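Local coordinates for protein actibind (Aspergillus niger, PDB 3D3Z) that cleaves RNA as a secreted ribonuclease of the T2 family, probably with little base specificity beyond a preference for adenylic acid, at residues L31-W36 / G52-N57; S47-G52 / Y94-E99. One frame throughout, in Å; residues are numbered along the deposited sequence.

Interaction 1: L31-W36 / G52-N57; sequences LQTQFW and GLWPDN. With D3Z (1-(5-deoxy-beta-L-xylofuranosyl)pyrimidine-2,4(1H,3H)-dione), chain E.
Leu31 and Thr33 pair with Trp54 and Gly52 in a buried antiparallel strand pair near the centre of the protein, strand 29-35 lying between strands 49-56 and 195-206. The register rests on two hydrogen-bonded pairs, Leu31 with Trp54 and Thr33 with Gly52, flanking the non-hydrogen-bonded pair of Gln32 and Leu53. Leu31 N donates to Trp54 O at 2.7 Å, and Trp54 N returns a bond to Leu31 O at 2.9 Å.

On the face carrying Leu31, Thr33 and Trp54, the methyl CG2 of Thr33 stands over the indole, 3.5 Å from the centroid of its six-membered ring and 5° off the normal, a CH-pi contact. Leu31 CD2 approaches the same indole obliquely, while Leu31 CD1 packs 3.5 Å from Asp56 CG.

Gly52 O takes two donors from opposite faces of its carbonyl plane: Thr33 N at 3.0 Å and Gln32 NE2 at 3.1 Å. Gln32 reaches it because its chain bends at CB-CG (chi2 -69°), and its OE1 accepts from Gln34 NE2 at 2.8 Å, which fixes the amide's rotation.

Further along the strand, the Phe35 ring lies obliquely against the D3Z base. Trp54 NE1 is hydrogen-bonded to Glu111 OE1 and the indole stacks on His115, both predicted active-site residues. The chemistry is consistent with a second-shell role, in which Thr33 and the backbone ladder would help place an indole that contacts the probable catalytic groups.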
ATOM      1  N   LEU A  31      -2.807  -4.923  -2.758  1.00 20.01           N
ATOM      2  CA  LEU A  31      -1.742  -4.985  -1.761  1.00 19.68           C
ATOM      3  C   LEU A  31      -1.393  -3.601  -1.278  1.00 18.38           C
ATOM      4  O   LEU A  31      -0.907  -2.799  -2.049  1.00 17.51           O
ATOM      5  CB  LEU A  31      -0.482  -5.660  -2.343  1.00 20.59           C
ATOM      6  CG  LEU A  31      -0.509  -7.160  -2.643  1.00 19.90           C
ATOM      7  CD1 LEU A  31      -1.611  -7.639  -3.659  1.00 19.18           C
ATOM      8  CD2 LEU A  31       0.868  -7.523  -3.146  1.00 20.01           C
ATOM      9  N   GLN A  32      -1.635  -3.347  -0.001  1.00 18.11           N
ATOM     10  CA  GLN A  32      -1.120  -2.149   0.650  1.00 18.15           C
ATOM     11  C   GLN A  32       0.260  -2.511   1.209  1.00 17.88           C
ATOM     12  O   GLN A  32       0.400  -3.311   2.121  1.00 17.33           O
ATOM     13  CB  GLN A  32      -2.033  -1.618   1.741  1.00 17.49           C
ATOM     14  CG  GLN A  32      -1.843  -0.107   2.058  1.00 18.41           C
ATOM     15  CD  GLN A  32      -0.517   0.245   2.735  1.00 15.57           C
ATOM     16  OE1 GLN A  32      -0.301  -0.037   3.926  1.00 18.28           O
ATOM     17  NE2 GLN A  32       0.340   1.007   2.010  1.00 14.85           N
ATOM     18  N   THR A  33       1.285  -1.893   0.625  1.00 17.81           N
ATOM     19  CA  THR A  33       2.681  -2.275   0.928  1.00 17.56           C
ATOM     20  C   THR A  33       3.370  -1.172   1.738  1.00 17.44           C
ATOM     21  O   THR A  33       3.071   0.019   1.572  1.00 15.59           O
ATOM     22  CB  THR A  33       3.459  -2.584  -0.346  1.00 16.89           C
ATOM     23  OG1 THR A  33       3.494  -1.419  -1.175  1.00 19.03           O
ATOM     24  CG2 THR A  33       2.764  -3.693  -1.081  1.00 15.03           C
ATOM     25  N   GLN A  34       4.262  -1.584   2.640  1.00 16.01           N
ATOM     26  CA  GLN A  34       4.950  -0.685   3.532  1.00 16.21           C
ATOM     27  C   GLN A  34       6.467  -0.945   3.642  1.00 16.52           C
ATOM     28  O   GLN A  34       6.939  -2.043   3.389  1.00 16.87           O
ATOM     29  CB  GLN A  34       4.313  -0.805   4.920  1.00 17.58           C
ATOM     30  CG  GLN A  34       2.843  -0.515   4.958  1.00 19.17           C
ATOM     31  CD  GLN A  34       2.256  -0.614   6.350  1.00 16.52           C
ATOM     32  OE1 GLN A  34       3.001  -0.675   7.355  1.00 20.04           O
ATOM     33  NE2 GLN A  34       0.928  -0.505   6.434  1.00 16.34           N
ATOM     34  N   PHE A  35       7.220   0.071   4.054  1.00 14.92           N
ATOM     35  CA  PHE A  35       8.648  -0.041   4.292  1.00 16.32           C
ATOM     36  C   PHE A  35       9.026   0.246   5.733  1.00 16.41           C
ATOM     37  O   PHE A  35       8.402   1.067   6.348  1.00 16.82           O
ATOM     38  CB  PHE A  35       9.353   1.078   3.540  1.00 17.03           C
ATOM     39  CG  PHE A  35       9.550   0.804   2.106  1.00 20.27           C
ATOM     40  CD1 PHE A  35      10.053  -0.406   1.693  1.00 21.99           C
ATOM     41  CD2 PHE A  35       9.307   1.790   1.154  1.00 20.07           C
ATOM     42  CE1 PHE A  35      10.293  -0.635   0.379  1.00 21.10           C
ATOM     43  CE2 PHE A  35       9.547   1.540  -0.170  1.00 21.44           C
ATOM     44  CZ  PHE A  35      10.036   0.336  -0.552  1.00 21.68           C
ATOM     45  N   TRP A  36      10.083  -0.417   6.196  1.00 17.98           N
ATOM     46  CA  TRP A  36      10.852  -0.022   7.378  1.00 17.74           C
ATOM     47  C   TRP A  36      12.272   0.408   6.895  1.00 18.64           C
ATOM     48  O   TRP A  36      13.154  -0.440   6.626  1.00 17.86           O
ATOM     49  CB  TRP A  36      10.882  -1.195   8.405  1.00 18.04           C
ATOM     50  CG  TRP A  36      11.598  -0.830   9.645  1.00 17.88           C
ATOM     51  CD1 TRP A  36      12.876  -1.228  10.045  1.00 18.79           C
ATOM     52  CD2 TRP A  36      11.109   0.029  10.667  1.00 20.57           C
ATOM     53  NE1 TRP A  36      13.188  -0.635  11.242  1.00 19.14           N
ATOM     54  CE2 TRP A  36      12.116   0.107  11.666  1.00 19.52           C
ATOM     55  CE3 TRP A  36       9.903   0.719  10.859  1.00 19.16           C
ATOM     56  CZ2 TRP A  36      11.962   0.877  12.803  1.00 19.43           C
ATOM     57  CZ3 TRP A  36       9.753   1.486  12.012  1.00 18.74           C
ATOM     58  CH2 TRP A  36      10.773   1.549  12.969  1.00 19.14           C
ATOM     59  N   GLY A  52       3.325   1.574  -1.400  1.00 17.30           N
ATOM     60  CA  GLY A  52       2.241   1.732  -2.387  1.00 17.55           C
ATOM     61  C   GLY A  52       0.959   0.955  -2.161  1.00 17.55           C
ATOM     62  O   GLY A  52       0.663   0.504  -1.060  1.00 18.09           O
ATOM     63  N   LEU A  53       0.205   0.842  -3.250  1.00 18.22           N
ATOM     64  CA  LEU A  53      -1.000   0.053  -3.373  1.00 18.92           C
ATOM     65  C   LEU A  53      -0.962  -0.596  -4.753  1.00 19.38           C
ATOM     66  O   LEU A  53      -0.895   0.100  -5.746  1.00 20.14           O
ATOM     67  CB  LEU A  53      -2.246   0.948  -3.197  1.00 20.29           C
ATOM     68  CG  LEU A  53      -3.608   0.221  -3.327  1.00 18.68           C
ATOM     69  CD1 LEU A  53      -3.855  -0.814  -2.169  1.00 15.72           C
ATOM     70  CD2 LEU A  53      -4.746   1.296  -3.381  1.00 18.82           C
ATOM     71  N   TRP A  54      -0.951  -1.925  -4.796  1.00 18.86           N
ATOM     72  CA  TRP A  54      -0.689  -2.678  -6.001  1.00 19.68           C
ATOM     73  C   TRP A  54      -1.815  -3.629  -6.285  1.00 19.82           C
ATOM     74  O   TRP A  54      -2.203  -4.416  -5.392  1.00 18.54           O
ATOM     75  CB  TRP A  54       0.598  -3.541  -5.877  1.00 19.73           C
ATOM     76  CG  TRP A  54       1.822  -2.850  -5.405  1.00 18.31           C
ATOM     77  CD1 TRP A  54       2.111  -1.498  -5.469  1.00 18.44           C
ATOM     78  CD2 TRP A  54       2.963  -3.472  -4.842  1.00 19.07           C
ATOM     79  NE1 TRP A  54       3.348  -1.250  -4.897  1.00 19.54           N
ATOM     80  CE2 TRP A  54       3.907  -2.450  -4.538  1.00 16.08           C
ATOM     81  CE3 TRP A  54       3.279  -4.790  -4.529  1.00 20.01           C
ATOM     82  CZ2 TRP A  54       5.146  -2.718  -3.922  1.00 18.37           C
ATOM     83  CZ3 TRP A  54       4.534  -5.061  -3.927  1.00 19.40           C
ATOM     84  CH2 TRP A  54       5.442  -4.022  -3.625  1.00 18.43           C
ATOM     85  N   PRO A  55      -2.347  -3.586  -7.510  1.00 21.47           N
ATOM     86  CA  PRO A  55      -3.269  -4.625  -8.004  1.00 23.19           C
ATOM     87  C   PRO A  55      -2.549  -5.911  -8.499  1.00 23.95           C
ATOM     88  O   PRO A  55      -1.807  -5.887  -9.475  1.00 26.65           O
ATOM     89  CB  PRO A  55      -4.000  -3.922  -9.160  1.00 22.94           C
ATOM     90  CG  PRO A  55      -2.995  -2.880  -9.668  1.00 22.50           C
ATOM     91  CD  PRO A  55      -2.118  -2.519  -8.514  1.00 21.38           C
ATOM     92  N   ASP A  56      -2.738  -7.013  -7.798  1.00 24.21           N
ATOM     93  CA  ASP A  56      -2.240  -8.271  -8.258  1.00 24.95           C
ATOM     94  C   ASP A  56      -3.426  -9.002  -8.836  1.00 25.31           C
ATOM     95  O   ASP A  56      -4.582  -8.896  -8.339  1.00 23.80           O
ATOM     96  CB  ASP A  56      -1.725  -9.134  -7.100  1.00 25.81           C
ATOM     97  CG  ASP A  56      -0.253  -8.860  -6.699  1.00 28.56           C
ATOM     98  OD1 ASP A  56       0.340  -7.807  -7.073  1.00 28.75           O
ATOM     99  OD2 ASP A  56       0.267  -9.768  -5.977  1.00 28.68           O
ATOM    100  N   ASN A  57      -3.126  -9.805  -9.849  1.00 24.13           N
ATOM    101  CA  ASN A  57      -3.995 -10.853 -10.269  1.00 24.98           C
ATOM    102  C   ASN A  57      -4.256 -11.813  -9.137  1.00 24.93           C
ATOM    103  O   ASN A  57      -3.518 -11.859  -8.119  1.00 24.99           O
ATOM    104  CB  ASN A  57      -3.395 -11.560 -11.455  1.00 24.72           C
ATOM    105  CG  ASN A  57      -3.217 -10.655 -12.595  1.00 26.99           C
ATOM    106  OD1 ASN A  57      -4.061  -9.768 -12.846  1.00 30.58           O
ATOM    107  ND2 ASN A  57      -2.132 -10.838 -13.325  1.00 29.13           N
TER
HETATM  108  N1  D3Z E 252      12.470   2.941  -3.111  0.50 41.40           N
HETATM  109  C2  D3Z E 252      12.313   4.339  -3.190  0.50 40.68           C
HETATM  110  N3  D3Z E 252      11.978   5.023  -2.101  0.50 40.48           N
HETATM  111  C4  D3Z E 252      11.772   4.424  -0.927  0.50 40.63           C
HETATM  112  C5  D3Z E 252      11.922   3.065  -0.844  0.50 41.14           C
HETATM  113  C6  D3Z E 252      12.278   2.319  -1.959  0.50 41.09           C
HETATM  114  O2  D3Z E 252      12.486   4.954  -4.263  0.50 40.41           O
HETATM  115  O4  D3Z E 252      11.466   5.054   0.106  0.50 40.47           O
HETATM  116  C1' D3Z E 252      12.819   2.170  -4.277  0.50 41.89           C
HETATM  117  C2' D3Z E 252      12.348   2.986  -5.463  0.50 44.08           C
HETATM  118  O2' D3Z E 252      13.482   3.477  -6.201  0.50 45.72           O
HETATM  119  C3' D3Z E 252      11.411   2.082  -6.244  0.50 43.14           C
HETATM  120  C4' D3Z E 252      11.379   0.748  -5.521  0.50 44.13           C
HETATM  121  O3' D3Z E 252      10.101   2.625  -6.273  0.50 43.55           O
HETATM  122  O4' D3Z E 252      12.101   0.923  -4.286  0.50 44.33           O
HETATM  123  C5' D3Z E 252       9.932   0.321  -5.300  0.50 43.85           C

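Interaction 2: S47-G52 / Y94-E99. With D3Z (1-(5-deoxy-beta-L-xylofuranosyl)pyrimidine-2,4(1H,3H)-dione), chain E.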
ATOM      1  N   SER A  47       7.186   4.637  13.259  1.00 20.11           N
ATOM      2  CA  SER A  47       6.209   4.287  12.261  1.00 18.89           C
ATOM      3  C   SER A  47       6.898   3.741  11.047  1.00 18.22           C
ATOM      4  O   SER A  47       7.947   4.203  10.652  1.00 20.25           O
ATOM      5  CB  SER A  47       5.344   5.506  11.844  1.00 17.97           C
ATOM      6  OG  SER A  47       4.363   5.127  10.869  1.00 19.29           O
ATOM      7  N   TRP A  48       6.245   2.779  10.446  1.00 17.78           N
ATOM      8  CA  TRP A  48       6.563   2.346   9.109  1.00 18.22           C
ATOM      9  C   TRP A  48       6.047   3.441   8.175  1.00 18.00           C
ATOM     10  O   TRP A  48       5.319   4.358   8.607  1.00 16.99           O
ATOM     11  CB  TRP A  48       5.895   1.010   8.823  1.00 19.26           C
ATOM     12  CG  TRP A  48       6.517  -0.174   9.573  1.00 19.52           C
ATOM     13  CD1 TRP A  48       6.648  -0.332  10.923  1.00 21.35           C
ATOM     14  CD2 TRP A  48       7.071  -1.348   8.971  1.00 20.17           C
ATOM     15  NE1 TRP A  48       7.286  -1.546  11.197  1.00 19.93           N
ATOM     16  CE2 TRP A  48       7.546  -2.188  10.015  1.00 21.68           C
ATOM     17  CE3 TRP A  48       7.243  -1.758   7.652  1.00 19.54           C
ATOM     18  CZ2 TRP A  48       8.180  -3.404   9.764  1.00 20.34           C
ATOM     19  CZ3 TRP A  48       7.881  -2.984   7.403  1.00 21.26           C
ATOM     20  CH2 TRP A  48       8.333  -3.782   8.447  1.00 20.92           C
ATOM     21  N   THR A  49       6.450   3.333   6.911  1.00 16.74           N
ATOM     22  CA  THR A  49       6.056   4.251   5.828  1.00 16.81           C
ATOM     23  C   THR A  49       5.420   3.490   4.654  1.00 15.29           C
ATOM     24  O   THR A  49       5.481   2.265   4.564  1.00 16.28           O
ATOM     25  CB  THR A  49       7.256   5.037   5.351  1.00 14.67           C
ATOM     26  OG1 THR A  49       8.329   4.162   5.020  1.00 15.35           O
ATOM     27  CG2 THR A  49       7.727   5.977   6.458  1.00 15.27           C
ATOM     28  N   ILE A  50       4.803   4.244   3.742  1.00 14.90           N
ATOM     29  CA  ILE A  50       4.119   3.739   2.583  1.00 13.30           C
ATOM     30  C   ILE A  50       5.106   3.421   1.476  1.00 13.27           C
ATOM     31  O   ILE A  50       6.018   4.183   1.172  1.00 14.88           O
ATOM     32  CB  ILE A  50       3.056   4.776   1.964  1.00 10.09           C
ATOM     33  CG1 ILE A  50       1.980   5.156   3.022  1.00 13.34           C
ATOM     34  CG2 ILE A  50       2.449   4.219   0.659  1.00 11.80           C
ATOM     35  CD1 ILE A  50       1.134   6.449   2.732  1.00 13.15           C
ATOM     36  N   HIS A  51       4.912   2.268   0.886  1.00 15.69           N
ATOM     37  CA  HIS A  51       5.512   1.919  -0.384  1.00 15.86           C
ATOM     38  C   HIS A  51       4.482   2.186  -1.507  1.00 16.00           C
ATOM     39  O   HIS A  51       4.754   2.898  -2.446  1.00 14.83           O
ATOM     40  CB  HIS A  51       5.977   0.453  -0.364  1.00 16.11           C
ATOM     41  CG  HIS A  51       6.795   0.035  -1.560  1.00 15.85           C
ATOM     42  ND1 HIS A  51       7.420  -1.196  -1.617  1.00 17.05           N
ATOM     43  CD2 HIS A  51       7.118   0.674  -2.715  1.00 18.79           C
ATOM     44  CE1 HIS A  51       8.078  -1.298  -2.765  1.00 15.97           C
ATOM     45  NE2 HIS A  51       7.930  -0.165  -3.437  1.00 18.87           N
ATOM     46  N   GLY A  52       3.325   1.574  -1.400  1.00 17.30           N
ATOM     47  CA  GLY A  52       2.241   1.732  -2.387  1.00 17.55           C
ATOM     48  C   GLY A  52       0.959   0.955  -2.161  1.00 17.55           C
ATOM     49  O   GLY A  52       0.663   0.504  -1.060  1.00 18.09           O
ATOM     50  N   TYR A  94       5.043  10.425   5.363  1.00 16.44           N
ATOM     51  CA  TYR A  94       4.697   9.014   5.474  1.00 17.07           C
ATOM     52  C   TYR A  94       4.847   8.214   4.186  1.00 16.85           C
ATOM     53  O   TYR A  94       4.799   7.017   4.254  1.00 16.97           O
ATOM     54  CB  TYR A  94       3.304   8.815   6.102  1.00 18.20           C
ATOM     55  CG  TYR A  94       3.170   9.196   7.571  1.00 19.45           C
ATOM     56  CD1 TYR A  94       3.552   8.328   8.576  1.00 21.15           C
ATOM     57  CD2 TYR A  94       2.567  10.390   7.950  1.00 16.50           C
ATOM     58  CE1 TYR A  94       3.406   8.682   9.910  1.00 20.15           C
ATOM     59  CE2 TYR A  94       2.462  10.757   9.274  1.00 16.28           C
ATOM     60  CZ  TYR A  94       2.870   9.894  10.248  1.00 17.99           C
ATOM     61  OH  TYR A  94       2.767  10.240  11.579  1.00 18.73           O
ATOM     62  N   TRP A  95       5.091   8.882   3.058  1.00 15.55           N
ATOM     63  CA  TRP A  95       5.394   8.225   1.795  1.00 16.32           C
ATOM     64  C   TRP A  95       6.735   8.763   1.223  1.00 16.68           C
ATOM     65  O   TRP A  95       6.911   8.984   0.012  1.00 17.39           O
ATOM     66  CB  TRP A  95       4.244   8.431   0.850  1.00 14.71           C
ATOM     67  CG  TRP A  95       4.166   7.469  -0.253  1.00 13.68           C
ATOM     68  CD1 TRP A  95       5.175   6.719  -0.787  1.00 14.95           C
ATOM     69  CD2 TRP A  95       2.993   7.159  -1.012  1.00 15.20           C
ATOM     70  NE1 TRP A  95       4.713   5.944  -1.808  1.00 12.41           N
ATOM     71  CE2 TRP A  95       3.380   6.205  -1.987  1.00 12.00           C
ATOM     72  CE3 TRP A  95       1.647   7.616  -0.973  1.00 14.15           C
ATOM     73  CZ2 TRP A  95       2.452   5.646  -2.895  1.00 13.90           C
ATOM     74  CZ3 TRP A  95       0.717   7.042  -1.873  1.00 15.35           C
ATOM     75  CH2 TRP A  95       1.151   6.127  -2.850  1.00 15.95           C
ATOM     76  N   PRO A  96       7.756   8.868   2.084  1.00 16.76           N
ATOM     77  CA  PRO A  96       9.008   9.393   1.589  1.00 17.72           C
ATOM     78  C   PRO A  96       9.807   8.409   0.691  1.00 16.87           C
ATOM     79  O   PRO A  96       9.673   7.158   0.806  1.00 17.87           O
ATOM     80  CB  PRO A  96       9.770   9.677   2.875  1.00 16.52           C
ATOM     81  CG  PRO A  96       9.378   8.554   3.805  1.00 17.11           C
ATOM     82  CD  PRO A  96       7.883   8.421   3.475  1.00 16.48           C
ATOM     83  N   ASP A  97      10.572   8.983  -0.236  1.00 17.81           N
ATOM     84  CA  ASP A  97      11.688   8.311  -0.818  1.00 18.79           C
ATOM     85  C   ASP A  97      12.891   8.393   0.191  1.00 20.05           C
ATOM     86  O   ASP A  97      13.288   9.482   0.664  1.00 19.73           O
ATOM     87  CB  ASP A  97      11.975   8.861  -2.222  1.00 19.01           C
ATOM     88  CG  ASP A  97      12.994   8.074  -2.955  1.00 19.57           C
ATOM     89  OD1 ASP A  97      14.151   8.038  -2.519  1.00 22.56           O
ATOM     90  OD2 ASP A  97      12.644   7.476  -3.978  1.00 22.28           O
ATOM     91  N   TYR A  98      13.426   7.222   0.556  1.00 21.67           N
ATOM     92  CA  TYR A  98      14.533   7.135   1.546  1.00 22.17           C
ATOM     93  C   TYR A  98      15.704   8.061   1.219  1.00 22.90           C
ATOM     94  O   TYR A  98      16.381   8.568   2.119  1.00 23.36           O
ATOM     95  CB  TYR A  98      15.036   5.671   1.714  1.00 23.44           C
ATOM     96  CG  TYR A  98      15.736   5.150   0.485  1.00 24.06           C
ATOM     97  CD1 TYR A  98      17.056   5.518   0.190  1.00 25.05           C
ATOM     98  CD2 TYR A  98      15.079   4.310  -0.392  1.00 24.11           C
ATOM     99  CE1 TYR A  98      17.703   5.056  -0.977  1.00 24.70           C
ATOM    100  CE2 TYR A  98      15.710   3.852  -1.560  1.00 26.13           C
ATOM    101  CZ  TYR A  98      17.019   4.222  -1.841  1.00 25.53           C
ATOM    102  OH  TYR A  98      17.601   3.777  -3.026  1.00 27.79           O
ATOM    103  N   GLU A  99      15.956   8.260  -0.069  1.00 23.45           N
ATOM    104  CA  GLU A  99      17.090   9.051  -0.507  1.00 24.45           C
ATOM    105  C   GLU A  99      16.934  10.548  -0.204  1.00 25.02           C
ATOM    106  O   GLU A  99      17.925  11.280  -0.017  1.00 25.19           O
ATOM    107  CB  GLU A  99      17.345   8.805  -1.965  1.00 24.80           C
ATOM    108  CG  GLU A  99      18.670   9.275  -2.354  1.00 27.71           C
ATOM    109  CD  GLU A  99      18.990   9.035  -3.806  1.00 26.61           C
ATOM    110  OE1 GLU A  99      18.259   8.282  -4.507  1.00 29.72           O
ATOM    111  OE2 GLU A  99      19.996   9.643  -4.226  1.00 34.63           O
TER
HETATM  112  N1  D3Z E 252      12.470   2.941  -3.111  0.50 41.40           N
HETATM  113  C2  D3Z E 252      12.313   4.339  -3.190  0.50 40.68           C
HETATM  114  N3  D3Z E 252      11.978   5.023  -2.101  0.50 40.48           N
HETATM  115  C4  D3Z E 252      11.772   4.424  -0.927  0.50 40.63           C
HETATM  116  C5  D3Z E 252      11.922   3.065  -0.844  0.50 41.14           C
HETATM  117  C6  D3Z E 252      12.278   2.319  -1.959  0.50 41.09           C
HETATM  118  O2  D3Z E 252      12.486   4.954  -4.263  0.50 40.41           O
HETATM  119  O4  D3Z E 252      11.466   5.054   0.106  0.50 40.47           O
HETATM  120  C1' D3Z E 252      12.819   2.170  -4.277  0.50 41.89           C
HETATM  121  C2' D3Z E 252      12.348   2.986  -5.463  0.50 44.08           C
HETATM  122  O2' D3Z E 252      13.482   3.477  -6.201  0.50 45.72           O
HETATM  123  C3' D3Z E 252      11.411   2.082  -6.244  0.50 43.14           C
HETATM  124  C4' D3Z E 252      11.379   0.748  -5.521  0.50 44.13           C
HETATM  125  O3' D3Z E 252      10.101   2.625  -6.273  0.50 43.55           O
HETATM  126  O4' D3Z E 252      12.101   0.923  -4.286  0.50 44.33           O
HETATM  127  C5' D3Z E 252       9.932   0.321  -5.300  0.50 43.85           C
HETATM  128  O   HOH W   1       8.251   5.202   2.348  1.00 16.24           O
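The end of helix 85-94 and the loop after it dock, through Tyr94 and Trp95, on Thr49 and Ile50 at the start of strand 49-56, forming one wall of the nucleoside pocket beside His51, a predicted active-site residue. Ile50 N donates to Tyr94 O at 2.8 Å in a nearly straight bond (175°).

The Trp95 indole face is met by Ile50 CG2, 3.5 Å from the centroid of its five-membered ring; this branch is anti to the backbone N (chi1 -59° to CG1). Trp95 NE1 makes a weak, bent hydrogen bond to His51 O at 3.1 Å. A water ties the segments again, accepting from Thr49 OG1 and donating to Ile50 O at 2.7 Å and to Pro96 O at 2.9 Å.

Tyr98 N donates to D3Z O4 at 3.0 Å, and Asp97 OD2 lies 2.5 Å from D3Z O2, close enough to suggest that the acid is protonated and donates. An Asx turn, Glu99 N to Asp97 OD1, holds the other acid oxygen. His51 presents its ring edge to D3Z C5'.

Backbone, indole and water thus appear to hold the loop to the strand, leaving the Asp97 acid group and Tyr98 N facing base oxygens O2 and O4.

How the interactions relate
Interactions 1 and 2 lie 12 Å apart between centres and share strand 49-56, with Gly52 common to both. Their segments alternate along the chain, in the order 31-36, 47-52, 52-57, 94-99, so one continuous strand pairs with strand 29-35 in the sheet and, near its start, receives the loop between helices 85-94 and 104-116. The two are joined directly: Phe35 N lies 2.8 Å from Thr49 O, and the Phe35 ring stacks on His51. His51 and Gly52 both face Thr33 in a classic beta bulge. Both contacts reach the bound nucleoside, Phe35 from one and His51, Pro96, Asp97 and Tyr98 from the other, so sheet and loop build the pocket together.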